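PDB 4OGG: protein DJ-1 homolog D from Arabidopsis thaliana, which belongs to the DJ-1/PfpI family and carries two DJ-1-like domains of the glutaminase I clan in tandem within one chain. Local coordinates for residues C[5-10]-C[32-37]; C[9-14]-C[91-96]; C[13-18]-C[62-67]. All coordinates share one frame; numbering follows the deposited sequence.

Interaction 1 of 3, residues C[5-10]-C[32-37]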
loop_
_atom_site.group_PDB
_atom_site.type_symbol
_atom_site.label_atom_id
_atom_site.label_comp_id
_atom_site.label_asym_id
_atom_site.label_seq_id
_atom_site.Cartn_x
_atom_site.Cartn_y
_atom_site.Cartn_z
ATOM N N VAL C 5 17.023 27.684 -14.976
ATOM C CA VAL C 5 17.355 27.074 -13.698
ATOM C C VAL C 5 17.508 25.561 -13.810
ATOM O O VAL C 5 16.818 24.914 -14.599
ATOM C CB VAL C 5 16.259 27.393 -12.654
ATOM C CG1 VAL C 5 16.450 26.553 -11.400
ATOM C CG2 VAL C 5 16.294 28.877 -12.309
ATOM N N LEU C 6 18.414 25.008 -13.013
ATOM C CA LEU C 6 18.656 23.572 -12.998
ATOM C C LEU C 6 18.160 22.998 -11.669
ATOM O O LEU C 6 18.392 23.585 -10.614
ATOM C CB LEU C 6 20.154 23.290 -13.141
ATOM C CG LEU C 6 20.590 21.825 -13.190
ATOM C CD1 LEU C 6 20.055 21.183 -14.466
ATOM C CD2 LEU C 6 22.112 21.736 -13.149
ATOM N N ILE C 7 17.458 21.870 -11.726
ATOM C CA ILE C 7 16.979 21.221 -10.508
ATOM C C ILE C 7 17.733 19.900 -10.375
ATOM O O ILE C 7 17.736 19.072 -11.293
ATOM C CB ILE C 7 15.451 20.945 -10.546
ATOM C CG1 ILE C 7 14.679 22.268 -10.628
ATOM C CG2 ILE C 7 15.030 20.183 -9.286
ATOM C CD1 ILE C 7 13.158 22.107 -10.578
ATOM N N LEU C 8 18.392 19.728 -9.236
ATOM C CA LEU C 8 19.168 18.525 -8.950
ATOM C C LEU C 8 18.247 17.455 -8.375
ATOM O O LEU C 8 17.919 17.473 -7.188
ATOM C CB LEU C 8 20.283 18.864 -7.961
ATOM C CG LEU C 8 21.170 17.735 -7.436
ATOM C CD1 LEU C 8 21.828 16.997 -8.594
ATOM C CD2 LEU C 8 22.221 18.326 -6.512
ATOM N N CYS C 9 17.842 16.516 -9.226
ATOM C CA CYS C 9 16.930 15.444 -8.835
ATOM C C CYS C 9 17.608 14.126 -8.488
ATOM O O CYS C 9 18.780 13.906 -8.795
ATOM C CB CYS C 9 15.915 15.192 -9.956
ATOM S SG CYS C 9 14.985 16.651 -10.466
ATOM N N GLY C 10 16.839 13.247 -7.851
ATOM C CA GLY C 10 17.338 11.940 -7.470
ATOM C C GLY C 10 16.170 11.032 -7.133
ATOM O O GLY C 10 15.040 11.502 -6.962
ATOM N N VAL C 32 13.287 25.650 -16.988
ATOM C CA VAL C 32 13.799 24.743 -15.968
ATOM C C VAL C 32 14.192 23.374 -16.508
ATOM O O VAL C 32 13.418 22.722 -17.212
ATOM C CB VAL C 32 12.759 24.526 -14.840
ATOM C CG1 VAL C 32 13.368 23.672 -13.725
ATOM C CG2 VAL C 32 12.293 25.866 -14.295
ATOM N N HIS C 33 15.397 22.944 -16.157
ATOM C CA HIS C 33 15.913 21.644 -16.569
ATOM C C HIS C 33 16.078 20.764 -15.338
ATOM O O HIS C 33 16.489 21.235 -14.277
ATOM C CB HIS C 33 17.261 21.804 -17.275
ATOM C CG HIS C 33 17.154 22.388 -18.648
ATOM N ND1 HIS C 33 18.258 22.695 -19.413
ATOM C CD2 HIS C 33 16.074 22.705 -19.400
ATOM C CE1 HIS C 33 17.862 23.177 -20.578
ATOM N NE2 HIS C 33 16.541 23.193 -20.596
ATOM N N THR C 34 15.757 19.485 -15.481
ATOM C CA THR C 34 15.865 18.542 -14.372
ATOM C C THR C 34 16.813 17.415 -14.747
ATOM O O THR C 34 16.688 16.826 -15.816
ATOM C CB THR C 34 14.499 17.942 -14.032
ATOM O OG1 THR C 34 13.932 17.359 -15.212
ATOM C CG2 THR C 34 13.563 19.020 -13.499
ATOM N N VAL C 35 17.743 17.109 -13.851
ATOM C CA VAL C 35 18.733 16.068 -14.090
ATOM C C VAL C 35 18.956 15.171 -12.874
ATOM O O VAL C 35 18.721 15.572 -11.735
ATOM C CB VAL C 35 20.097 16.689 -14.484
ATOM C CG1 VAL C 35 19.950 17.508 -15.761
ATOM C CG2 VAL C 35 20.621 17.569 -13.350
ATOM N N CYS C 36 19.415 13.952 -13.133
ATOM C CA CYS C 36 19.714 12.996 -12.075
ATOM C C CYS C 36 20.953 12.242 -12.524
ATOM O O CYS C 36 21.000 11.746 -13.650
ATOM C CB CYS C 36 18.560 12.013 -11.881
ATOM S SG CYS C 36 18.928 10.701 -10.671
ATOM N N PRO C 37 21.978 12.153 -11.660
ATOM C CA PRO C 37 23.188 11.430 -12.072
ATOM C C PRO C 37 22.882 10.022 -12.568
ATOM O O PRO C 37 22.052 9.318 -11.997
ATOM C CB PRO C 37 24.048 11.435 -10.805
ATOM C CG PRO C 37 23.024 11.520 -9.691
ATOM C CD PRO C 37 22.048 12.536 -10.240
#
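V5 to L8 and V32 to V35 pair as neighbouring parallel strands in the mixed six-stranded sheet of the first DJ-1/PfpI domain. Strand 30-35 is the outermost on this side within the chain, and helix 15-27 links the two strands in a beta-alpha-beta crossover. The axes of 5-8 and 32-35 come within 4.7 Å and lie 25° apart. The backbone bonds use V5 and I7 of the strand and C9 just past it: H33 N gives to V5 O, I7 N to H33 O at 2.8 Å, V35 N to I7 O, and C9 N to V35 O. V35 N to I7 O is the longest, 3.2 Å.

The side with I7, V32 and T34 is tightly packed and faces helix 15-27, where F22 and L25 cover V32. I7 CD1 presses on V32 CG1 at 3.5 Å. V32 CG1 is turned to this methyl by standing anti to its own backbone N (chi1 -175°).

On the other side L6 and V35 are also packed. L6 CD1 reaches V35 CG2 at 3.8 Å, with the two side chains roughly at right angles. The loose spot is H33, which is partly exposed. Its ring leads away from strand 3-8, and ND1 is hydrogen-bonded to Y80 OH.

Past the strands the pairing continues into loop. The CA-H of C36 points at C9 O, and P37 O bonds to Q249 of the second subunit. C9 SG turns back to rest 3.8 Å from T34 CB.

Interaction 2 of 3, residues C[9-14]-C[91-96]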
loop_
_atom_site.group_PDB
_atom_site.type_symbol
_atom_site.label_atom_id
_atom_site.label_comp_id
_atom_site.label_asym_id
_atom_site.label_seq_id
_atom_site.Cartn_x
_atom_site.Cartn_y
_atom_site.Cartn_z
ATOM N N CYS C 9 17.842 16.516 -9.226
ATOM C CA CYS C 9 16.930 15.444 -8.835
ATOM C C CYS C 9 17.608 14.126 -8.488
ATOM O O CYS C 9 18.780 13.906 -8.795
ATOM C CB CYS C 9 15.915 15.192 -9.956
ATOM S SG CYS C 9 14.985 16.651 -10.466
ATOM N N GLY C 10 16.839 13.247 -7.851
ATOM C CA GLY C 10 17.338 11.940 -7.470
ATOM C C GLY C 10 16.170 11.032 -7.133
ATOM O O GLY C 10 15.040 11.502 -6.962
ATOM N N ASP C 11 16.425 9.732 -7.040
ATOM C CA ASP C 11 15.360 8.798 -6.708
ATOM C C ASP C 11 14.899 9.022 -5.273
ATOM O O ASP C 11 15.709 9.148 -4.355
ATOM C CB ASP C 11 15.829 7.353 -6.898
ATOM C CG ASP C 11 16.088 7.012 -8.354
ATOM O OD1 ASP C 11 15.826 7.867 -9.225
ATOM O OD2 ASP C 11 16.550 5.887 -8.628
ATOM N N TYR C 12 13.584 9.077 -5.105
ATOM C CA TYR C 12 12.952 9.300 -3.814
ATOM C C TYR C 12 13.123 10.713 -3.267
ATOM O O TYR C 12 13.099 10.945 -2.057
ATOM C CB TYR C 12 13.400 8.228 -2.815
ATOM C CG TYR C 12 12.742 6.896 -3.125
ATOM C CD1 TYR C 12 11.362 6.737 -2.985
ATOM C CD2 TYR C 12 13.482 5.819 -3.609
ATOM C CE1 TYR C 12 10.731 5.538 -3.320
ATOM C CE2 TYR C 12 12.860 4.612 -3.952
ATOM C CZ TYR C 12 11.486 4.482 -3.804
ATOM O OH TYR C 12 10.862 3.304 -4.147
ATOM N N MET C 13 13.296 11.669 -4.175
ATOM C CA MET C 13 13.359 13.064 -3.761
ATOM C C MET C 13 11.900 13.314 -3.363
ATOM O O MET C 13 11.007 12.589 -3.813
ATOM C CB MET C 13 13.761 13.952 -4.944
ATOM C CG MET C 13 12.838 13.857 -6.144
ATOM S SD MET C 13 13.488 14.746 -7.579
ATOM C CE MET C 13 12.684 13.875 -8.891
ATOM N N GLU C 14 11.637 14.310 -2.525
ATOM C CA GLU C 14 10.260 14.568 -2.099
ATOM C C GLU C 14 9.448 15.112 -3.273
ATOM O O GLU C 14 9.830 16.102 -3.899
ATOM C CB GLU C 14 10.252 15.543 -0.916
ATOM C CG GLU C 14 9.201 15.217 0.149
ATOM C CD GLU C 14 7.782 15.563 -0.269
ATOM O OE1 GLU C 14 6.838 15.020 0.339
ATOM O OE2 GLU C 14 7.599 16.391 -1.185
ATOM N N PRO C 91 18.811 13.343 -1.488
ATOM C CA PRO C 91 20.029 14.022 -1.034
ATOM C C PRO C 91 21.078 13.162 -0.331
ATOM O O PRO C 91 22.273 13.303 -0.596
ATOM C CB PRO C 91 19.488 15.128 -0.135
ATOM C CG PRO C 91 18.203 15.496 -0.824
ATOM C CD PRO C 91 17.615 14.130 -1.133
ATOM N N GLU C 92 20.656 12.264 0.554
ATOM C CA GLU C 92 21.644 11.467 1.264
ATOM C C GLU C 92 22.535 10.649 0.337
ATOM O O GLU C 92 23.722 10.486 0.622
ATOM C CB GLU C 92 20.988 10.556 2.312
ATOM C CG GLU C 92 20.153 9.410 1.773
ATOM C CD GLU C 92 19.781 8.415 2.865
ATOM O OE1 GLU C 92 19.040 7.455 2.578
ATOM O OE2 GLU C 92 20.240 8.589 4.015
ATOM N N TYR C 93 21.990 10.153 -0.774
ATOM C CA TYR C 93 22.824 9.367 -1.682
ATOM C C TYR C 93 23.463 10.259 -2.742
ATOM O O TYR C 93 24.558 9.966 -3.228
ATOM C CB TYR C 93 22.022 8.208 -2.309
ATOM C CG TYR C 93 21.274 8.491 -3.597
ATOM C CD1 TYR C 93 21.941 8.526 -4.823
ATOM C CD2 TYR C 93 19.889 8.653 -3.599
ATOM C CE1 TYR C 93 21.245 8.706 -6.018
ATOM C CE2 TYR C 93 19.182 8.837 -4.787
ATOM C CZ TYR C 93 19.867 8.859 -5.995
ATOM O OH TYR C 93 19.173 9.015 -7.175
ATOM N N LEU C 94 22.793 11.356 -3.091
ATOM C CA LEU C 94 23.350 12.293 -4.065
ATOM C C LEU C 94 24.591 12.959 -3.464
ATOM O O LEU C 94 25.551 13.262 -4.173
ATOM C CB LEU C 94 22.318 13.371 -4.428
ATOM C CG LEU C 94 21.106 12.937 -5.256
ATOM C CD1 LEU C 94 20.153 14.109 -5.442
ATOM C CD2 LEU C 94 21.576 12.421 -6.613
ATOM N N ALA C 95 24.558 13.186 -2.151
ATOM C CA ALA C 95 25.663 13.820 -1.435
ATOM C C ALA C 95 26.940 12.986 -1.476
ATOM O O ALA C 95 28.033 13.508 -1.252
ATOM C CB ALA C 95 25.261 14.081 0.020
ATOM N N LEU C 96 26.793 11.693 -1.752
ATOM C CA LEU C 96 27.933 10.783 -1.825
ATOM C C LEU C 96 28.333 10.497 -3.267
ATOM O O LEU C 96 29.181 9.642 -3.529
ATOM C CB LEU C 96 27.612 9.467 -1.109
ATOM C CG LEU C 96 27.995 9.363 0.371
ATOM C CD1 LEU C 96 29.512 9.413 0.498
ATOM C CD2 LEU C 96 27.355 10.485 1.169
#
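D11 and Y93 join a type II beta turn, G10 to M13, to the short helix 90-94 in the first DJ-1/PfpI domain. The turn follows strand 3-8 and leads into strand 13-14. The phenol of Y93 points its hydroxyl at the start of the turn. D11 N gives a hydrogen bond to Y93 OH, 2.8 Å long and nearly straight at 167°. The donor lies in the plane of the ring, at its edge. D11 O also sits at that edge, 3.5 Å from Y93 CE2.

The carboxylate of D11 does not stack on this ring. The two side chains cross at a slant, with their planes 62° apart, and D11 CB is the side-chain atom nearest to Y93 OH. The acid group has other partners: K39 forms a salt bridge with OD1, and Q249 of the second subunit gives its N to OD2. The same Q249 of the second subunit uses OE1 to bond Y93 OH. The tyrosine oxygen therefore links the turn to the subunit interface.

L94 packs beside this polar group. L94 CG lies 4.2 Å above the plane of the Y93 ring, over the centre of one face. With CG anti to its own carbonyl carbon (chi1 -70°), L94 sends CD1 to within 3.6 Å of C9 O. G10 passes close to both side chains. G10 CA is 3.5 Å from Y93 OH and 4.1 Å from L94 CD1. Inside the turn, G10 N makes a weak hydrogen bond to M13 SD, 3.7 Å long.

Interaction 3 of 3, residues C[13-18]-C[62-67]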
loop_
_atom_site.group_PDB
_atom_site.type_symbol
_atom_site.label_atom_id
_atom_site.label_comp_id
_atom_site.label_asym_id
_atom_site.label_seq_id
_atom_site.Cartn_x
_atom_site.Cartn_y
_atom_site.Cartn_z
ATOM N N MET C 13 13.296 11.669 -4.175
ATOM C CA MET C 13 13.359 13.064 -3.761
ATOM C C MET C 13 11.900 13.314 -3.363
ATOM O O MET C 13 11.007 12.589 -3.813
ATOM C CB MET C 13 13.761 13.952 -4.944
ATOM C CG MET C 13 12.838 13.857 -6.144
ATOM S SD MET C 13 13.488 14.746 -7.579
ATOM C CE MET C 13 12.684 13.875 -8.891
ATOM N N GLU C 14 11.637 14.310 -2.525
ATOM C CA GLU C 14 10.260 14.568 -2.099
ATOM C C GLU C 14 9.448 15.112 -3.273
ATOM O O GLU C 14 9.830 16.102 -3.899
ATOM C CB GLU C 14 10.252 15.543 -0.916
ATOM C CG GLU C 14 9.201 15.217 0.149
ATOM C CD GLU C 14 7.782 15.563 -0.269
ATOM O OE1 GLU C 14 6.838 15.020 0.339
ATOM O OE2 GLU C 14 7.599 16.391 -1.185
ATOM N N ASP C 15 8.325 14.456 -3.561
ATOM C CA ASP C 15 7.466 14.817 -4.689
ATOM C C ASP C 15 7.090 16.298 -4.795
ATOM O O ASP C 15 7.209 16.892 -5.864
ATOM C CB ASP C 15 6.198 13.947 -4.676
ATOM C CG ASP C 15 5.592 13.769 -6.062
ATOM O OD1 ASP C 15 6.233 14.177 -7.057
ATOM O OD2 ASP C 15 4.480 13.210 -6.166
ATOM N N TYR C 16 6.625 16.900 -3.705
ATOM C CA TYR C 16 6.268 18.317 -3.755
ATOM C C TYR C 16 7.494 19.191 -3.996
ATOM O O TYR C 16 7.442 20.169 -4.745
ATOM C CB TYR C 16 5.638 18.785 -2.439
ATOM C CG TYR C 16 4.171 18.470 -2.236
ATOM C CD1 TYR C 16 3.334 18.162 -3.307
ATOM C CD2 TYR C 16 3.603 18.562 -0.963
ATOM C CE1 TYR C 16 1.965 17.956 -3.116
ATOM C CE2 TYR C 16 2.246 18.364 -0.764
ATOM C CZ TYR C 16 1.434 18.064 -1.838
ATOM O OH TYR C 16 0.087 17.884 -1.628
ATOM N N GLU C 17 8.596 18.833 -3.349
ATOM C CA GLU C 17 9.817 19.616 -3.431
ATOM C C GLU C 17 10.477 19.687 -4.800
ATOM O O GLU C 17 11.334 20.538 -5.036
ATOM C CB GLU C 17 10.776 19.139 -2.343
ATOM C CG GLU C 17 10.302 19.615 -0.976
ATOM C CD GLU C 17 10.823 18.794 0.182
ATOM O OE1 GLU C 17 12.005 18.406 0.163
ATOM O OE2 GLU C 17 10.043 18.554 1.127
ATOM N N VAL C 18 10.080 18.807 -5.711
ATOM C CA VAL C 18 10.624 18.889 -7.059
ATOM C C VAL C 18 9.566 19.497 -7.980
ATOM O O VAL C 18 9.854 20.411 -8.761
ATOM C CB VAL C 18 11.064 17.501 -7.621
ATOM C CG1 VAL C 18 9.920 16.500 -7.552
ATOM C CG2 VAL C 18 11.540 17.665 -9.076
ATOM N N ARG C 62 4.934 6.194 -1.844
ATOM C CA ARG C 62 5.424 6.650 -3.142
ATOM C C ARG C 62 4.554 7.724 -3.780
ATOM O O ARG C 62 3.331 7.696 -3.673
ATOM C CB ARG C 62 5.573 5.473 -4.113
ATOM C CG ARG C 62 6.804 4.625 -3.856
ATOM C CD ARG C 62 7.090 3.662 -4.994
ATOM N NE ARG C 62 7.360 4.333 -6.267
ATOM C CZ ARG C 62 7.896 3.725 -7.321
ATOM N NH1 ARG C 62 8.219 2.439 -7.248
ATOM N NH2 ARG C 62 8.103 4.390 -8.450
ATOM N N GLY C 63 5.204 8.674 -4.449
ATOM C CA GLY C 63 4.481 9.743 -5.117
ATOM C C GLY C 63 4.445 9.511 -6.615
ATOM O O GLY C 63 4.582 8.377 -7.075
ATOM N N HIS C 64 4.257 10.576 -7.385
ATOM C CA HIS C 64 4.220 10.443 -8.839
ATOM C C HIS C 64 5.629 10.146 -9.337
ATOM O O HIS C 64 6.606 10.622 -8.762
ATOM C CB HIS C 64 3.796 11.747 -9.533
ATOM C CG HIS C 64 2.514 12.343 -9.038
ATOM N ND1 HIS C 64 2.416 13.012 -7.836
ATOM C CD2 HIS C 64 1.301 12.449 -9.629
ATOM C CE1 HIS C 64 1.197 13.506 -7.710
ATOM N NE2 HIS C 64 0.501 13.179 -8.784
ATOM N N ASN C 65 5.746 9.370 -10.407
ATOM C CA ASN C 65 7.069 9.139 -10.961
ATOM C C ASN C 65 7.373 10.464 -11.651
ATOM O O ASN C 65 6.483 11.056 -12.264
ATOM C CB ASN C 65 7.055 8.006 -11.984
ATOM C CG ASN C 65 6.828 6.657 -11.345
ATOM O OD1 ASN C 65 7.446 6.330 -10.333
ATOM N ND2 ASN C 65 5.948 5.858 -11.940
ATOM N N PHE C 66 8.605 10.943 -11.529
ATOM C CA PHE C 66 8.989 12.211 -12.141
ATOM C C PHE C 66 9.855 12.004 -13.380
ATOM O O PHE C 66 10.895 11.354 -13.311
ATOM C CB PHE C 66 9.759 13.077 -11.140
ATOM C CG PHE C 66 9.983 14.480 -11.616
ATOM C CD1 PHE C 66 9.012 15.456 -11.421
ATOM C CD2 PHE C 66 11.137 14.815 -12.311
ATOM C CE1 PHE C 66 9.188 16.749 -11.914
ATOM C CE2 PHE C 66 11.322 16.106 -12.811
ATOM C CZ PHE C 66 10.343 17.073 -12.611
ATOM N N THR C 67 9.433 12.583 -14.501
ATOM C CA THR C 67 10.172 12.450 -15.753
ATOM C C THR C 67 11.169 13.590 -15.948
ATOM O O THR C 67 10.793 14.761 -15.976
ATOM C CB THR C 67 9.215 12.416 -16.961
ATOM O OG1 THR C 67 8.239 11.380 -16.775
ATOM C CG2 THR C 67 9.993 12.145 -18.241
#
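The start of helix 15-27 meets the loop between strands 59-62 and 66-67 in the first DJ-1/PfpI domain, on the side facing the second domain of the same chain. The main polar link is a His-carboxylate hydrogen bond. H64 ND1 gives to D15 OD2 at 2.7 Å, almost straight at 174°. It meets the syn lone pair of OD2, and the oxygen lies in the plane of the imidazole. The carboxylate and ring planes are 54° apart. H64 N is a second donor to D15 OD2, at 2.9 Å, and comes from above the carboxylate plane. D15 has CG anti to its backbone N (chi1 -153°), which carries the acid toward G63 and H64. G63 CA lies 3.6 Å from D15 OD2.

The apolar half centres on F66. V18 CG2 sits over one face of the F66 ring, 3.8 Å from the centroid, in a CH-pi contact. M13 reaches the same residue with an extended chain. M13 CE is 3.8 Å from F66 CB, and the two side chains meet at about a right angle.

E14 is the N-cap of the helix. E14 OE2 accepts from Y16 N at 2.7 Å and more weakly from E17 N.

Residues of the second domain take D15 OD1 and H64 NE2: Y209 OH bonds D15 OD1, and E207 OE1 accepts from H64 NE2. With both imidazole nitrogens donating to carboxylates, H64 is probably positively charged, and its rotation is fixed from both sides.

How the interactions relate
All three contacts are largely buried and belong to the first domain. Interactions 1 and 2 both reach the second subunit, interaction 3 the second domain of the same chain. Interaction 1 is the sheet itself: backbone bonds between parallel strands, with apolar packing on both faces. Interaction 2 starts from the same chain segment, shares C9 and G10 with it, and rests on one backbone-to-tyrosine bond beside leucine packing. Interaction 3 shares M13 and E14 with interaction 2 and combines a His-carboxylate bond with packing round F66. The contacts also touch one another. P37 CG meets L94 CD2 at 3.5 Å, and T34 CG2 meets F66 CE2 at 3.7 Å. C9 SG packs on V18 CG2.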